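Local coordinates for L-amino acid deaminase (Proteus vulgaris, PDB 5I39), which probably uses bound FAD to oxidise L-amino acids, as expected of a membrane-bound L-amino acid deaminase, at residues R211-Q216 and S221-E226; S262-S267 and N322-K327. All blocks are in the same frame, centred on the assembly; numbering follows the deposited sequence. Where two conformers were deposited one is given.

Interaction 1 (R211-Q216 and S221-E226). With EDO (1,2-ethanediol), chain F.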
ATOM      1  N   ARG A 211      -6.216  -7.320 -22.349  1.00 11.20           N
ATOM      2  CA  ARG A 211      -5.489  -6.828 -23.524  1.00 11.52           C
ATOM      3  C   ARG A 211      -5.995  -5.480 -24.022  1.00 11.94           C
ATOM      4  O   ARG A 211      -5.230  -4.701 -24.574  1.00 13.00           O
ATOM      5  CB  ARG A 211      -5.575  -7.849 -24.667  1.00 12.45           C
ATOM      6  CG  ARG A 211      -5.016  -9.230 -24.357  1.00 14.23           C
ATOM      7  CD  ARG A 211      -3.577  -9.156 -23.891  1.00 16.72           C
ATOM      8  NE  ARG A 211      -2.899 -10.450 -23.912  1.00 17.60           N
ATOM      9  CZ  ARG A 211      -1.765 -10.726 -23.268  1.00 16.82           C
ATOM     10  NH1 ARG A 211      -1.162  -9.807 -22.512  1.00 16.72           N
ATOM     11  NH2 ARG A 211      -1.230 -11.940 -23.369  1.00 18.29           N
ATOM     12  N   GLY A 212      -7.284  -5.208 -23.853  1.00 11.81           N
ATOM     13  CA  GLY A 212      -7.859  -3.966 -24.344  1.00 12.05           C
ATOM     14  C   GLY A 212      -9.348  -3.902 -24.101  1.00 11.92           C
ATOM     15  O   GLY A 212      -9.887  -4.651 -23.272  1.00 11.75           O
ATOM     16  N   LEU A 213     -10.001  -3.009 -24.839  1.00 12.09           N
ATOM     17  CA  LEU A 213     -11.432  -2.767 -24.734  1.00 12.92           C
ATOM     18  C   LEU A 213     -12.084  -2.852 -26.102  1.00 13.49           C
ATOM     19  O   LEU A 213     -11.416  -2.772 -27.138  1.00 14.14           O
ATOM     20  CB  LEU A 213     -11.700  -1.367 -24.177  1.00 13.51           C
ATOM     21  CG  LEU A 213     -11.037  -0.969 -22.864  1.00 13.50           C
ATOM     22  CD1 LEU A 213     -11.355   0.483 -22.546  1.00 14.52           C
ATOM     23  CD2 LEU A 213     -11.492  -1.878 -21.735  1.00 13.40           C
ATOM     24  N   GLU A 214     -13.402  -3.016 -26.091  1.00 13.69           N
ATOM     25  CA  GLU A 214     -14.231  -2.694 -27.248  1.00 14.37           C
ATOM     26  C   GLU A 214     -15.279  -1.701 -26.785  1.00 14.93           C
ATOM     27  O   GLU A 214     -15.628  -1.653 -25.598  1.00 14.26           O
ATOM     28  CB  GLU A 214     -14.888  -3.941 -27.846  1.00 15.02           C
ATOM     29  CG  GLU A 214     -13.913  -5.031 -28.290  1.00 16.24           C
ATOM     30  CD  GLU A 214     -12.927  -4.604 -29.371  1.00 17.38           C
ATOM     31  OE1 GLU A 214     -13.204  -3.650 -30.123  1.00 18.28           O
ATOM     32  OE2 GLU A 214     -11.861  -5.244 -29.487  1.00 18.62           O
ATOM     33  N   THR A 215     -15.753  -0.891 -27.726  1.00 15.59           N
ATOM     34  CA  THR A 215     -16.762   0.126 -27.451  1.00 16.57           C
ATOM     35  C   THR A 215     -17.887   0.062 -28.483  1.00 17.58           C
ATOM     36  O   THR A 215     -17.717  -0.488 -29.574  1.00 19.08           O
ATOM     37  CB  THR A 215     -16.155   1.545 -27.448  1.00 18.19           C
ATOM     38  OG1 THR A 215     -15.611   1.842 -28.739  1.00 20.58           O
ATOM     39  CG2 THR A 215     -15.055   1.678 -26.393  1.00 18.86           C
ATOM     40  N   GLN A 216     -19.037   0.613 -28.106  1.00 17.59           N
ATOM     41  CA  GLN A 216     -20.191   0.762 -28.993  1.00 17.97           C
ATOM     42  C   GLN A 216     -20.844   2.106 -28.690  1.00 18.00           C
ATOM     43  O   GLN A 216     -21.185   2.384 -27.540  1.00 17.19           O
ATOM     44  CB  GLN A 216     -21.185  -0.398 -28.807  1.00 19.50           C
ATOM     45  CG  GLN A 216     -21.736  -0.589 -27.398  1.00 21.75           C
ATOM     46  CD  GLN A 216     -22.431  -1.929 -27.203  1.00 23.25           C
ATOM     47  OE1 GLN A 216     -22.937  -2.525 -28.156  1.00 25.40           O
ATOM     48  NE2 GLN A 216     -22.471  -2.406 -25.958  1.00 24.61           N
ATOM     49  N   SER A 221     -18.068  -1.588 -24.174  1.00 13.19           N
ATOM     50  CA  SER A 221     -18.878  -2.801 -24.325  1.00 13.54           C
ATOM     51  C   SER A 221     -18.208  -4.058 -23.793  1.00 13.34           C
ATOM     52  O   SER A 221     -18.898  -4.975 -23.363  1.00 14.06           O
ATOM     53  CB  SER A 221     -19.261  -3.014 -25.793  1.00 14.75           C
ATOM     54  OG  SER A 221     -18.131  -3.338 -26.585  1.00 15.37           O
ATOM     55  N   ASP A 222     -16.881  -4.121 -23.843  1.00 13.57           N
ATOM     56  CA  ASP A 222     -16.148  -5.317 -23.445  1.00 13.57           C
ATOM     57  C   ASP A 222     -14.789  -4.971 -22.894  1.00 12.77           C
ATOM     58  O   ASP A 222     -14.182  -3.984 -23.301  1.00 12.90           O
ATOM     59  CB  ASP A 222     -15.903  -6.245 -24.641  1.00 14.82           C
ATOM     60  CG  ASP A 222     -17.172  -6.712 -25.299  1.00 16.40           C
ATOM     61  OD1 ASP A 222     -17.681  -5.975 -26.171  1.00 16.49           O
ATOM     62  OD2 ASP A 222     -17.658  -7.805 -24.940  1.00 19.36           O
ATOM     63  N   VAL A 223     -14.318  -5.808 -21.977  1.00 12.27           N
ATOM     64  CA  VAL A 223     -12.894  -5.933 -21.708  1.00 11.95           C
ATOM     65  C   VAL A 223     -12.443  -7.199 -22.425  1.00 12.21           C
ATOM     66  O   VAL A 223     -13.016  -8.273 -22.227  1.00 12.84           O
ATOM     67  CB  VAL A 223     -12.589  -6.003 -20.204  1.00 11.92           C
ATOM     68  CG1 VAL A 223     -11.111  -6.280 -19.954  1.00 12.03           C
ATOM     69  CG2 VAL A 223     -12.984  -4.694 -19.542  1.00 11.56           C
ATOM     70  N   VAL A 224     -11.430  -7.052 -23.271  1.00 12.28           N
ATOM     71  CA  VAL A 224     -10.892  -8.151 -24.057  1.00 12.77           C
ATOM     72  C   VAL A 224      -9.704  -8.716 -23.299  1.00 12.86           C
ATOM     73  O   VAL A 224      -8.746  -7.999 -23.017  1.00 12.91           O
ATOM     74  CB  VAL A 224     -10.461  -7.677 -25.461  1.00 13.14           C
ATOM     75  CG1 VAL A 224      -9.921  -8.840 -26.289  1.00 13.59           C
ATOM     76  CG2 VAL A 224     -11.634  -7.032 -26.181  1.00 13.83           C
ATOM     77  N   THR A 225      -9.777  -9.997 -22.960  1.00 13.85           N
ATOM     78  CA  THR A 225      -8.695 -10.664 -22.247  1.00 16.19           C
ATOM     79  C   THR A 225      -8.059 -11.686 -23.162  1.00 18.48           C
ATOM     80  O   THR A 225      -8.534 -11.923 -24.276  1.00 19.92           O
ATOM     81  CB  THR A 225      -9.171 -11.364 -20.948  1.00 16.70           C
ATOM     82  OG1 THR A 225      -9.822 -12.604 -21.257  1.00 18.78           O
ATOM     83  CG2 THR A 225     -10.099 -10.465 -20.141  1.00 16.77           C
ATOM     84  N   GLU A 226      -6.986 -12.301 -22.681  1.00 19.52           N
ATOM     85  CA  GLU A 226      -6.380 -13.427 -23.388  1.00 22.36           C
ATOM     86  C   GLU A 226      -7.298 -14.671 -23.403  1.00 24.82           C
ATOM     87  O   GLU A 226      -7.135 -15.537 -24.263  1.00 28.96           O
ATOM     88  CB  GLU A 226      -5.001 -13.758 -22.805  1.00 22.26           C
ATOM     89  CG  GLU A 226      -5.013 -14.400 -21.430  1.00 22.00           C
ATOM     90  CD  GLU A 226      -3.613 -14.620 -20.894  1.00 21.65           C
ATOM     91  OE1 GLU A 226      -2.878 -15.452 -21.459  1.00 24.41           O
ATOM     92  OE2 GLU A 226      -3.252 -13.957 -19.908  1.00 19.33           O
TER
HETATM   93  C1  EDO F 505     -10.910   0.753 -27.543  1.00 33.18           C
HETATM   94  O1  EDO F 505      -9.754   0.306 -28.256  1.00 31.04           O
HETATM   95  C2  EDO F 505     -11.909   1.379 -28.513  1.00 35.61           C
HETATM   96  O2  EDO F 505     -12.637   0.383 -29.249  1.00 38.11           O
HETATM   97  O   HOH W   1     -18.365  -3.412 -29.304  1.00 27.05           O
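E214 and V224 share a face of a surface hairpin, and the glutamate shows how a charged side chain can lie on a strand instead of projecting from it. Its CB passes S221 OG at 3.5 Å, on the S221 and D222 side. With CG anti to the carbonyl carbon (chi1 -58°) and a bend at chi2 (-61°), the chain then turns toward the valine, where E214 CG meets V224 CG2 at 3.7 Å. Of the carboxylate oxygens, OE2 stays against the same methyl, so part of the carboxylate packs on hydrocarbon, while OE1 lies on the side of the ethanediol, whose O2 is more than 4 Å away. The backbone is bulged twice. R211 and G212 both face V224, whose carbonyl oxygen takes a short bond from R211 N (2.7 Å) and a longer one from G212 N (3.3 Å). Further on, S221 and D222 both face E214. Here S221 N donates nearly straight to E214 O (2.8 Å, 171° at the hydrogen), while D222 N adds a longer bond from the same face of that carbonyl. Such classic beta bulges accentuate the twist of the hairpin, which strand 228-231 completes as a three-stranded antiparallel meander of the kind found in the FAD-binding domain of glutathione reductase-like flavoproteins. On the meander's other face, L213 CD2 rests against V223 CG2, and L213 also reaches L250. S221 OG serves as a relay: it donates to D222 OD1 (2.7 Å) and accepts from a water that also donates to T215 O. The Q216 chain, extended beyond CG, lays its amide alongside S221, NE2 nearest CB. At the far end R211 NH2 and E226 OE1 sit 4.3 Å apart, so any attraction is probably electrostatic, with no N-H aimed at the oxygen; E226 OE2 is bound by A209 N.

Interaction 2 (S262-S267 and N322-K327). With FAD (flavin-adenine dinucleotide), chain B; EDO (1,2-ethanediol), chain G.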
ATOM      1  N   SER A 262      14.547  -2.118  -2.021  1.00 12.53           N
ATOM      2  CA  SER A 262      14.875  -3.424  -1.448  0.60 12.54           C
ATOM      3  C   SER A 262      14.258  -3.578  -0.064  1.00 11.66           C
ATOM      4  O   SER A 262      13.991  -2.587   0.624  1.00 11.83           O
ATOM      5  CB  SER A 262      16.390  -3.615  -1.368  0.60 13.72           C
ATOM      6  OG  SER A 262      16.945  -3.808  -2.656  0.60 15.74           O
ATOM      7  N   GLN A 263      14.034  -4.830   0.326  1.00 10.91           N
ATOM      8  CA  GLN A 263      13.425  -5.182   1.606  1.00 10.44           C
ATOM      9  C   GLN A 263      14.080  -6.425   2.170  1.00 10.55           C
ATOM     10  O   GLN A 263      14.533  -7.295   1.420  1.00 11.25           O
ATOM     11  CB  GLN A 263      11.935  -5.464   1.429  1.00 10.53           C
ATOM     12  CG  GLN A 263      11.106  -4.298   0.933  1.00 10.96           C
ATOM     13  CD  GLN A 263      11.119  -3.101   1.864  1.00 11.36           C
ATOM     14  OE1 GLN A 263      11.351  -3.209   3.070  1.00 12.35           O
ATOM     15  NE2 GLN A 263      10.872  -1.951   1.309  1.00 10.84           N
ATOM     16  N   GLN A 264      14.113  -6.501   3.496  1.00 10.14           N
ATOM     17  CA  GLN A 264      14.660  -7.644   4.218  1.00 10.35           C
ATOM     18  C   GLN A 264      13.718  -8.035   5.344  1.00  9.97           C
ATOM     19  O   GLN A 264      12.945  -7.208   5.837  1.00  9.84           O
ATOM     20  CB  GLN A 264      16.026  -7.299   4.803  1.00 11.31           C
ATOM     21  CG  GLN A 264      17.058  -6.918   3.759  1.00 12.31           C
ATOM     22  CD  GLN A 264      18.274  -6.248   4.361  1.00 13.51           C
ATOM     23  OE1 GLN A 264      18.153  -5.252   5.072  1.00 14.33           O
ATOM     24  NE2 GLN A 264      19.453  -6.774   4.062  1.00 14.84           N
ATOM     25  N   LEU A 265      13.779  -9.302   5.735  1.00 10.21           N
ATOM     26  CA  LEU A 265      13.015  -9.814   6.862  1.00 10.30           C
ATOM     27  C   LEU A 265      13.964 -10.637   7.714  1.00 10.55           C
ATOM     28  O   LEU A 265      14.625 -11.539   7.196  1.00 11.51           O
ATOM     29  CB  LEU A 265      11.838 -10.671   6.387  1.00 11.08           C
ATOM     30  CG  LEU A 265      10.924 -11.236   7.485  1.00 11.73           C
ATOM     31  CD1 LEU A 265      10.195 -10.125   8.222  1.00 11.84           C
ATOM     32  CD2 LEU A 265       9.924 -12.229   6.913  1.00 12.94           C
ATOM     33  N   ILE A 266      14.035 -10.319   9.005  1.00 10.52           N
ATOM     34  CA  ILE A 266      14.901 -11.031   9.943  1.00 10.87           C
ATOM     35  C   ILE A 266      14.088 -11.602  11.096  1.00 11.14           C
ATOM     36  O   ILE A 266      12.989 -11.127  11.402  1.00 11.17           O
ATOM     37  CB  ILE A 266      16.061 -10.142  10.461  1.00 11.35           C
ATOM     38  CG1 ILE A 266      15.552  -8.970  11.317  1.00 11.84           C
ATOM     39  CG2 ILE A 266      16.896  -9.652   9.281  1.00 12.02           C
ATOM     40  CD1 ILE A 266      16.650  -8.162  11.980  1.00 12.37           C
ATOM     41  N   SER A 267      14.638 -12.626  11.739  1.00 12.01           N
ATOM     42  CA  SER A 267      13.985 -13.232  12.888  1.00 13.27           C
ATOM     43  C   SER A 267      14.040 -12.298  14.091  1.00 13.69           C
ATOM     44  O   SER A 267      14.845 -11.361  14.148  1.00 13.68           O
ATOM     45  CB  SER A 267      14.598 -14.594  13.224  1.00 14.13           C
ATOM     46  OG  SER A 267      15.957 -14.485  13.603  1.00 15.31           O
ATOM     47  N   ASN A 322      23.973  -6.479   3.254  1.00 15.28           N
ATOM     48  CA  ASN A 322      24.621  -7.092   4.407  1.00 15.29           C
ATOM     49  C   ASN A 322      25.090  -6.044   5.422  1.00 14.46           C
ATOM     50  O   ASN A 322      24.890  -6.202   6.629  1.00 14.73           O
ATOM     51  CB  ASN A 322      25.802  -7.940   3.945  1.00 16.65           C
ATOM     52  CG  ASN A 322      26.435  -8.720   5.078  1.00 18.05           C
ATOM     53  OD1 ASN A 322      25.893  -9.730   5.519  1.00 20.58           O
ATOM     54  ND2 ASN A 322      27.589  -8.259   5.554  1.00 18.73           N
ATOM     55  N   ALA A 323      25.700  -4.973   4.916  1.00 13.96           N
ATOM     56  CA  ALA A 323      26.160  -3.862   5.754  1.00 13.81           C
ATOM     57  C   ALA A 323      25.005  -3.163   6.477  1.00 13.57           C
ATOM     58  O   ALA A 323      25.174  -2.693   7.599  1.00 13.96           O
ATOM     59  CB  ALA A 323      26.946  -2.862   4.921  1.00 14.47           C
ATOM     60  N   SER A 324      23.839  -3.111   5.841  1.00 13.22           N
ATOM     61  CA  SER A 324      22.646  -2.552   6.476  1.00 12.59           C
ATOM     62  C   SER A 324      22.256  -3.352   7.720  1.00 11.98           C
ATOM     63  O   SER A 324      21.961  -2.772   8.765  1.00 12.17           O
ATOM     64  CB  SER A 324      21.473  -2.492   5.500  1.00 12.70           C
ATOM     65  OG  SER A 324      20.443  -1.677   6.027  1.00 13.05           O
ATOM     66  N   LEU A 325      22.275  -4.679   7.613  1.00 12.13           N
ATOM     67  CA  LEU A 325      22.030  -5.541   8.773  1.00 12.43           C
ATOM     68  C   LEU A 325      23.096  -5.369   9.848  1.00 12.33           C
ATOM     69  O   LEU A 325      22.779  -5.366  11.036  1.00 12.77           O
ATOM     70  CB  LEU A 325      21.931  -7.010   8.362  1.00 12.91           C
ATOM     71  CG  LEU A 325      20.785  -7.356   7.408  1.00 13.57           C
ATOM     72  CD1 LEU A 325      20.867  -8.814   6.992  1.00 15.03           C
ATOM     73  CD2 LEU A 325      19.419  -7.063   8.011  1.00 14.29           C
ATOM     74  N   GLU A 326      24.348  -5.208   9.432  1.00 12.46           N
ATOM     75  CA  GLU A 326      25.428  -4.973  10.387  1.00 12.88           C
ATOM     76  C   GLU A 326      25.242  -3.684  11.179  1.00 12.71           C
ATOM     77  O   GLU A 326      25.439  -3.673  12.397  1.00 13.15           O
ATOM     78  CB  GLU A 326      26.785  -4.983   9.681  1.00 13.75           C
ATOM     79  CG  GLU A 326      27.245  -6.379   9.295  1.00 15.22           C
ATOM     80  CD  GLU A 326      27.576  -7.229  10.506  1.00 17.23           C
ATOM     81  OE1 GLU A 326      28.453  -6.820  11.292  1.00 20.21           O
ATOM     82  OE2 GLU A 326      26.957  -8.298  10.683  1.00 19.41           O
ATOM     83  N   LYS A 327      24.854  -2.600  10.514  1.00 12.86           N
ATOM     84  CA  LYS A 327      24.662  -1.349  11.257  1.00 13.79           C
ATOM     85  C   LYS A 327      23.384  -1.365  12.100  1.00 12.97           C
ATOM     86  O   LYS A 327      23.362  -0.771  13.170  1.00 13.13           O
ATOM     87  CB  LYS A 327      24.803  -0.100  10.384  1.00 16.27           C
ATOM     88  CG  LYS A 327      23.789   0.088   9.287  1.00 16.90           C
ATOM     89  CD  LYS A 327      24.112   1.351   8.500  1.00 17.77           C
ATOM     90  CE  LYS A 327      23.297   1.455   7.227  1.00 17.65           C
ATOM     91  NZ  LYS A 327      21.859   1.674   7.520  1.00 16.82           N
TER
HETATM   92  PA  FAD B 501       0.067  -4.309  -7.576  1.00  8.44           P
HETATM   93  O1A FAD B 501       1.423  -4.394  -8.287  1.00  9.40           O
HETATM   94  O2A FAD B 501       0.035  -4.978  -6.215  1.00  8.55           O
HETATM   95  O5B FAD B 501      -1.088  -5.000  -8.422  1.00  8.65           O
HETATM   96  C5B FAD B 501      -1.346  -4.683  -9.783  1.00  9.00           C
HETATM   97  C4B FAD B 501      -1.759  -5.990 -10.434  1.00  9.26           C
HETATM   98  O4B FAD B 501      -2.200  -5.718 -11.779  1.00  9.35           O
HETATM   99  C3B FAD B 501      -0.591  -6.973 -10.538  1.00  9.27           C
HETATM  100  O3B FAD B 501      -0.890  -8.157  -9.800  1.00  9.19           O
HETATM  101  C2B FAD B 501      -0.463  -7.187 -12.054  1.00  9.48           C
HETATM  102  O2B FAD B 501      -0.040  -8.517 -12.411  1.00  9.44           O
HETATM  103  C1B FAD B 501      -1.852  -6.841 -12.558  1.00  9.50           C
HETATM  104  N9A FAD B 501      -1.933  -6.419 -13.960  1.00  9.61           N
HETATM  105  C8A FAD B 501      -1.212  -5.485 -14.549  1.00  9.95           C
HETATM  106  N7A FAD B 501      -1.581  -5.300 -15.834  1.00 10.19           N
HETATM  107  C5A FAD B 501      -2.566  -6.166 -16.032  1.00  9.81           C
HETATM  108  C6A FAD B 501      -3.420  -6.526 -17.161  1.00  9.91           C
HETATM  109  N6A FAD B 501      -3.274  -5.909 -18.350  1.00 10.37           N
HETATM  110  N1A FAD B 501      -4.355  -7.480 -16.985  1.00  9.86           N
HETATM  111  C2A FAD B 501      -4.527  -8.086 -15.803  1.00  9.92           C
HETATM  112  N3A FAD B 501      -3.771  -7.830 -14.729  1.00  9.89           N
HETATM  113  C4A FAD B 501      -2.815  -6.896 -14.807  1.00  9.75           C
HETATM  114  N1  FAD B 501       2.818   1.142   0.734  1.00  9.02           N
HETATM  115  C2  FAD B 501       2.501   1.416   2.004  1.00  8.86           C
HETATM  116  O2  FAD B 501       1.378   1.900   2.232  1.00  8.78           O
HETATM  117  N3  FAD B 501       3.379   1.177   3.009  1.00  8.78           N
HETATM  118  C4  FAD B 501       4.611   0.689   2.833  1.00  8.97           C
HETATM  119  O4  FAD B 501       5.350   0.475   3.784  1.00  8.91           O
HETATM  120  C4X FAD B 501       5.050   0.382   1.465  1.00  9.35           C
HETATM  121  N5  FAD B 501       6.298  -0.065   1.160  1.00  9.57           N
HETATM  122  C5X FAD B 501       6.570  -0.493  -0.077  1.00  9.73           C
HETATM  123  C6  FAD B 501       7.763  -1.158  -0.368  1.00  9.99           C
HETATM  124  C7  FAD B 501       8.036  -1.664  -1.636  1.00  9.97           C
HETATM  125  C7M FAD B 501       9.314  -2.425  -1.906  1.00 10.31           C
HETATM  126  C8  FAD B 501       7.054  -1.482  -2.714  1.00 10.07           C
HETATM  127  C8M FAD B 501       7.282  -2.040  -4.098  1.00 10.78           C
HETATM  128  C9  FAD B 501       5.870  -0.797  -2.431  1.00  9.78           C
HETATM  129  C9A FAD B 501       5.594  -0.295  -1.165  1.00  9.36           C
HETATM  130  N10 FAD B 501       4.406   0.392  -0.885  1.00  9.06           N
HETATM  131  C10 FAD B 501       4.031   0.645   0.432  1.00  9.12           C
HETATM  132  C1' FAD B 501       3.447   0.690  -1.930  1.00  8.82           C
HETATM  133  C2' FAD B 501       2.389  -0.342  -2.100  1.00  8.75           C
HETATM  134  O2' FAD B 501       2.980  -1.632  -1.990  1.00  8.78           O
HETATM  135  C3' FAD B 501       1.764  -0.120  -3.474  1.00  8.58           C
HETATM  136  O3' FAD B 501       1.383   1.268  -3.662  1.00  8.36           O
HETATM  137  C4' FAD B 501       0.532  -0.962  -3.709  1.00  8.46           C
HETATM  138  O4' FAD B 501       0.807  -2.341  -3.398  1.00  8.40           O
HETATM  139  C5' FAD B 501       0.100  -0.838  -5.159  1.00  8.42           C
HETATM  140  O5' FAD B 501      -1.027  -1.701  -5.321  1.00  8.18           O
HETATM  141  P   FAD B 501      -1.580  -1.983  -6.817  1.00  8.24           P
HETATM  142  O1P FAD B 501      -2.790  -2.856  -6.669  1.00  8.32           O
HETATM  143  O2P FAD B 501      -1.670  -0.676  -7.575  1.00  8.60           O
HETATM  144  O3P FAD B 501      -0.337  -2.752  -7.528  1.00  8.52           O
HETATM  145  C1  EDO G 506      24.866  -9.450   8.427  1.00 20.44           C
HETATM  146  O1  EDO G 506      24.575  -8.844   9.688  1.00 18.53           O
HETATM  147  C2  EDO G 506      25.461 -10.841   8.634  1.00 22.05           C
HETATM  148  O2  EDO G 506      24.600 -11.690   9.405  1.00 22.76           O
HETATM  149  O   HOH W   2      18.653  -3.367   7.081  1.00 16.34           O
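Q264 NE2, laid against L325 of the facing helix, is gripped by two acceptors: the side-chain oxygen OE1 of Q343 and the backbone carbonyl of L321. The other end of the same amide is held as well, because a water donates to Q264 OE1 at 2.8 Å and is also hydrogen-bonded to S324 OG at 2.7 Å. With both ends engaged, the rotation of this buried amide is effectively fixed. The glutamine extends beyond CG (chi2 165°), and this straight reach carries its amide across to the helix. There it meets leucine carbon from the opposite direction: NE2 lies 3.6 Å from L325 CG, and OE1 is 3.7 Å from L325 CD2. Through these contacts an amide whose nitrogen donates two hydrogen bonds also serves as a packing surface. I266, two residues on and turned toward the same helix, slides its CG2 past L325 CD2 at 3.8 Å. L325 CD2 thereby touches both strand residues, and the leucine also meets T295 and L340 on the two flanking strands. Between residues 262-267 and 322-327 there is no direct hydrogen bond, although Q264 reaches the preceding turn of the helix at L321; within the two segments the water and apolar packing make the join. The axes of strand 262-266 and helix 322-327 pass 10.6 Å apart at their closest. On the strand's opposite side, Q263 turns to the cofactor. This is the layered packing of a helix, 318-331, on the back of the large mixed sheet, whose front borders the flavin, in keeping with the substrate domain of DAO-family oxidoreductases.

Interactions 1 and 2 lie on opposite sides of the chain's centre, with centres about 45 Å apart and nearest atoms about 27 Å apart, so they do not touch. The extended FAD spans much of this separation, and each contact stands near one end of it. Interaction 1 belongs to the adenine end: the side chain of R211 is about 6 Å from the cofactor, and that of V223 is about 4 Å from the side chain of A210, which binds FAD. Interaction 2 belongs to the isoalloxazine end, where Q263 CG comes within 3.8 Å of FAD C7M. Along the chain they follow in series, the hairpin closing before the strand-helix pair opens.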